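Long-range contact in agmatinase (Burkholderia thailandensis, PDB 4DZ4), which probably hydrolyses agmatine to putrescine and urea with two manganese ions per subunit, as a member of the arginase family: residues P85-V98 with A309-A321. Residues are numbered along the deposited sequence; the frame is centred on the assembly and turned at random.
With EDO (1,2-ethanediol), chain T.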
# COMPACT_ATOMS: atom_id res chain seq x y z
N PRO B 85 5.38 -25.98 -16.41
CA PRO B 85 4.43 -24.98 -16.90
C PRO B 85 3.16 -25.61 -17.46
O PRO B 85 3.20 -26.71 -18.04
CB PRO B 85 5.24 -24.25 -17.99
CG PRO B 85 6.64 -24.30 -17.44
CD PRO B 85 6.74 -25.74 -16.96
N TYR B 86 2.03 -24.92 -17.23
CA TYR B 86 0.73 -25.37 -17.67
C TYR B 86 0.30 -24.60 -18.93
O TYR B 86 0.54 -23.40 -19.00
CB TYR B 86 -0.30 -25.14 -16.56
CG TYR B 86 -1.59 -25.86 -16.82
CD1 TYR B 86 -1.72 -27.21 -16.49
CD2 TYR B 86 -2.66 -25.21 -17.44
CE1 TYR B 86 -2.89 -27.90 -16.75
CE2 TYR B 86 -3.84 -25.88 -17.70
CZ TYR B 86 -3.94 -27.22 -17.35
OH TYR B 86 -5.07 -27.92 -17.60
N PRO B 87 -0.34 -25.26 -19.93
CA PRO B 87 -0.79 -26.64 -20.02
C PRO B 87 0.29 -27.54 -20.62
O PRO B 87 0.03 -28.72 -20.83
CB PRO B 87 -1.97 -26.55 -21.00
CG PRO B 87 -1.58 -25.44 -21.93
CD PRO B 87 -0.78 -24.47 -21.11
N TRP B 88 1.46 -26.96 -20.89
CA TRP B 88 2.61 -27.65 -21.53
C TRP B 88 2.92 -29.01 -20.96
O TRP B 88 3.04 -30.02 -21.69
CB TRP B 88 3.84 -26.76 -21.41
CG TRP B 88 3.62 -25.37 -21.97
CD1 TRP B 88 3.41 -24.17 -21.27
CD2 TRP B 88 3.58 -25.01 -23.39
NE1 TRP B 88 3.24 -23.12 -22.15
CE2 TRP B 88 3.34 -23.56 -23.45
CE3 TRP B 88 3.70 -25.73 -24.58
CZ2 TRP B 88 3.25 -22.88 -24.66
CZ3 TRP B 88 3.61 -25.03 -25.80
CH2 TRP B 88 3.38 -23.65 -25.83
N GLY B 89 3.12 -29.06 -19.64
CA GLY B 89 3.25 -30.35 -18.96
C GLY B 89 4.61 -31.01 -19.12
O GLY B 89 4.73 -32.23 -18.93
N PHE B 90 5.61 -30.23 -19.49
CA PHE B 90 6.99 -30.70 -19.49
C PHE B 90 7.81 -29.73 -18.66
O PHE B 90 7.41 -28.59 -18.46
CB PHE B 90 7.54 -30.85 -20.93
CG PHE B 90 7.34 -29.62 -21.79
CD1 PHE B 90 8.07 -28.45 -21.56
CD2 PHE B 90 6.44 -29.65 -22.86
CE1 PHE B 90 7.88 -27.33 -22.35
CE2 PHE B 90 6.25 -28.53 -23.66
CZ PHE B 90 6.97 -27.38 -23.41
N ASP B 91 8.97 -30.19 -18.16
CA ASP B 91 9.92 -29.26 -17.58
C ASP B 91 10.78 -28.78 -18.75
O ASP B 91 11.53 -29.57 -19.31
CB ASP B 91 10.79 -29.93 -16.52
CG ASP B 91 11.85 -28.98 -15.95
OD1 ASP B 91 12.10 -27.92 -16.53
OD2 ASP B 91 12.40 -29.30 -14.88
N PRO B 92 10.66 -27.50 -19.13
CA PRO B 92 11.37 -27.13 -20.35
C PRO B 92 12.88 -27.22 -20.20
O PRO B 92 13.57 -27.33 -21.20
CB PRO B 92 10.92 -25.68 -20.60
CG PRO B 92 10.50 -25.17 -19.27
CD PRO B 92 9.94 -26.35 -18.53
N PHE B 93 13.39 -27.19 -18.96
CA PHE B 93 14.83 -27.04 -18.76
C PHE B 93 15.54 -28.37 -18.85
O PHE B 93 16.76 -28.43 -18.83
CB PHE B 93 15.13 -26.29 -17.46
CG PHE B 93 14.36 -25.01 -17.35
CD1 PHE B 93 14.47 -24.05 -18.36
CD2 PHE B 93 13.50 -24.78 -16.29
CE1 PHE B 93 13.73 -22.87 -18.30
CE2 PHE B 93 12.78 -23.58 -16.21
CZ PHE B 93 12.88 -22.65 -17.23
N ASP B 94 14.77 -29.44 -19.01
CA ASP B 94 15.37 -30.76 -19.26
C ASP B 94 16.02 -30.83 -20.62
O ASP B 94 16.97 -31.59 -20.81
CB ASP B 94 14.35 -31.88 -19.05
CG ASP B 94 14.11 -32.17 -17.59
OD1 ASP B 94 15.01 -31.85 -16.76
OD2 ASP B 94 13.03 -32.69 -17.25
N ASP B 95 15.52 -30.05 -21.59
CA ASP B 95 16.15 -30.07 -22.90
C ASP B 95 16.27 -28.73 -23.60
O ASP B 95 16.69 -28.68 -24.75
CB ASP B 95 15.55 -31.14 -23.82
CG ASP B 95 14.06 -31.05 -23.93
OD1 ASP B 95 13.50 -29.93 -23.82
OD2 ASP B 95 13.43 -32.11 -24.12
N LEU B 96 15.92 -27.65 -22.89
CA LEU B 96 16.20 -26.29 -23.35
C LEU B 96 17.12 -25.63 -22.33
O LEU B 96 16.78 -25.52 -21.15
CB LEU B 96 14.91 -25.45 -23.46
CG LEU B 96 15.04 -24.03 -24.07
CD1 LEU B 96 15.21 -24.05 -25.58
CD2 LEU B 96 13.81 -23.17 -23.71
N ALA B 97 18.27 -25.17 -22.82
CA ALA B 97 19.34 -24.60 -21.98
C ALA B 97 19.10 -23.08 -21.89
O ALA B 97 19.29 -22.36 -22.86
CB ALA B 97 20.70 -24.92 -22.59
N VAL B 98 18.66 -22.65 -20.71
CA VAL B 98 18.28 -21.26 -20.45
C VAL B 98 19.09 -20.76 -19.27
O VAL B 98 19.13 -21.44 -18.24
CB VAL B 98 16.78 -21.15 -20.11
CG1 VAL B 98 16.36 -19.68 -19.92
CG2 VAL B 98 15.93 -21.79 -21.19
N ALA B 309 6.80 -14.56 -20.10
CA ALA B 309 8.19 -14.95 -20.35
C ALA B 309 8.31 -16.47 -20.30
O ALA B 309 9.00 -17.07 -21.12
CB ALA B 309 9.11 -14.30 -19.31
N CYS B 310 7.58 -17.10 -19.38
CA CYS B 310 7.64 -18.55 -19.22
C CYS B 310 7.07 -19.21 -20.48
O CYS B 310 7.68 -20.14 -21.05
CB CYS B 310 6.88 -18.99 -17.96
SG CYS B 310 6.69 -20.80 -17.81
N ASP B 311 5.94 -18.71 -20.95
CA ASP B 311 5.36 -19.26 -22.17
C ASP B 311 6.23 -19.06 -23.41
O ASP B 311 6.27 -19.95 -24.26
CB ASP B 311 3.93 -18.73 -22.36
CG ASP B 311 2.95 -19.39 -21.37
OD1 ASP B 311 3.16 -20.57 -21.01
OD2 ASP B 311 1.97 -18.73 -20.95
N LEU B 312 6.94 -17.93 -23.49
CA LEU B 312 7.93 -17.74 -24.56
C LEU B 312 9.03 -18.81 -24.51
O LEU B 312 9.39 -19.38 -25.55
CB LEU B 312 8.52 -16.30 -24.52
CG LEU B 312 7.48 -15.22 -24.87
CD1 LEU B 312 7.98 -13.85 -24.44
CD2 LEU B 312 7.18 -15.24 -26.37
N LEU B 313 9.56 -19.09 -23.31
CA LEU B 313 10.53 -20.20 -23.18
C LEU B 313 9.94 -21.53 -23.67
O LEU B 313 10.62 -22.29 -24.33
CB LEU B 313 11.02 -20.38 -21.73
CG LEU B 313 11.79 -19.15 -21.23
CD1 LEU B 313 12.22 -19.34 -19.78
CD2 LEU B 313 13.02 -18.93 -22.09
N CYS B 314 8.69 -21.79 -23.34
CA CYS B 314 8.08 -23.06 -23.70
C CYS B 314 7.92 -23.16 -25.21
O CYS B 314 8.09 -24.25 -25.76
CB CYS B 314 6.76 -23.24 -22.94
SG CYS B 314 6.98 -23.55 -21.18
N LEU B 315 7.60 -22.04 -25.86
CA LEU B 315 7.51 -22.00 -27.33
C LEU B 315 8.86 -22.40 -27.93
O LEU B 315 8.91 -23.23 -28.84
CB LEU B 315 7.08 -20.65 -27.85
CG LEU B 315 5.61 -20.27 -27.58
CD1 LEU B 315 5.39 -18.80 -27.94
CD2 LEU B 315 4.69 -21.15 -28.41
N TRP B 316 9.94 -21.82 -27.39
CA TRP B 316 11.27 -22.23 -27.86
C TRP B 316 11.62 -23.68 -27.58
O TRP B 316 12.27 -24.32 -28.42
CB TRP B 316 12.34 -21.28 -27.34
CG TRP B 316 12.41 -19.96 -28.09
CD1 TRP B 316 12.44 -19.75 -29.47
CD2 TRP B 316 12.49 -18.61 -27.49
NE1 TRP B 316 12.52 -18.40 -29.76
CE2 TRP B 316 12.56 -17.67 -28.62
CE3 TRP B 316 12.50 -18.12 -26.19
CZ2 TRP B 316 12.63 -16.28 -28.43
CZ3 TRP B 316 12.57 -16.72 -26.01
CH2 TRP B 316 12.67 -15.83 -27.11
N ARG B 317 11.21 -24.21 -26.42
CA ARG B 317 11.46 -25.63 -26.09
C ARG B 317 10.78 -26.48 -27.16
O ARG B 317 11.38 -27.43 -27.67
CB ARG B 317 10.92 -26.00 -24.69
CG ARG B 317 11.30 -27.40 -24.20
CD ARG B 317 10.29 -28.43 -24.69
NE ARG B 317 10.72 -29.80 -24.41
CZ ARG B 317 9.99 -30.88 -24.67
NH1 ARG B 317 8.78 -30.77 -25.20
NH2 ARG B 317 10.47 -32.08 -24.41
N GLN B 318 9.55 -26.12 -27.51
CA GLN B 318 8.81 -26.90 -28.51
C GLN B 318 9.44 -26.86 -29.89
O GLN B 318 9.47 -27.90 -30.58
CB GLN B 318 7.34 -26.46 -28.58
CG GLN B 318 6.52 -26.83 -27.35
CD GLN B 318 6.36 -28.34 -27.14
OE1 GLN B 318 7.33 -29.05 -26.86
NE2 GLN B 318 5.12 -28.83 -27.26
N ARG B 319 9.93 -25.69 -30.30
CA ARG B 319 10.66 -25.54 -31.55
C ARG B 319 11.96 -26.38 -31.59
O ARG B 319 12.26 -27.04 -32.60
CB ARG B 319 10.96 -24.06 -31.81
N LYS B 320 12.73 -26.36 -30.49
CA LYS B 320 13.95 -27.17 -30.41
C LYS B 320 13.61 -28.66 -30.40
O LYS B 320 14.21 -29.44 -31.15
CB LYS B 320 14.81 -26.78 -29.19
CG LYS B 320 16.13 -27.56 -29.08
CD LYS B 320 16.89 -27.30 -27.78
CE LYS B 320 18.11 -28.22 -27.66
NZ LYS B 320 18.76 -28.21 -26.31
N ALA B 321 12.66 -29.06 -29.56
CA ALA B 321 12.26 -30.47 -29.44
C ALA B 321 11.65 -31.03 -30.74
O ALA B 321 11.86 -32.21 -31.06
CB ALA B 321 11.32 -30.68 -28.27
C1 EDO T . 9.09 -28.53 -12.46
O1 EDO T . 9.25 -28.18 -13.85
C2 EDO T . 10.41 -28.44 -11.72
O2 EDO T . 11.20 -29.54 -12.21
O HOH W 1 2.74 -21.61 -18.60
O HOH W 2 13.72 -28.80 -26.46
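Arg-317 grips Asp-95 side-on: Arg-317 NE donates to Asp-95 OD1 at 2.8 Å and Arg-317 NH2 to Asp-95 OD2, each carboxylate oxygen using its syn lone pair. The two flat groups are 21° apart. The same guanidinium lies over a face of Phe-90 in a cation-pi contact, Arg-317 CZ 4.2 Å from the ring centroid; the bend at chi2 (-87°) lays CD over the same face in a CH-pi contact. NH1 donates to Gln-318 OE1 within the helix, so all three guanidinium nitrogens are engaged. Farther along the helix, Lys-320 NZ donates to Asp-95 O at 2.6 Å and forms a salt bridge with Asp-48. Segment 85-98, a loop running into strand 98-103, lies along helix 300-323, which packs against the parallel sheet of the arginase-type alpha/beta fold, away from the manganese pair. At the other end, Trp-88 NE1 donates in its ring plane to Asp-311 OD1 (2.8 Å, 162°); a water donates to both this oxygen and Tyr-86 O, while OD2 pairs with Arg-276. Cys-314 CB makes a CH-pi contact 3.5 Å from the centroid of the Trp-88 five-membered ring, and its SG a sulfur-aromatic contact over the same face. Leu-96 CD2 packs on the helix backbone at Leu-313 O, and Val-98 CG1 meets Leu-313 CD2.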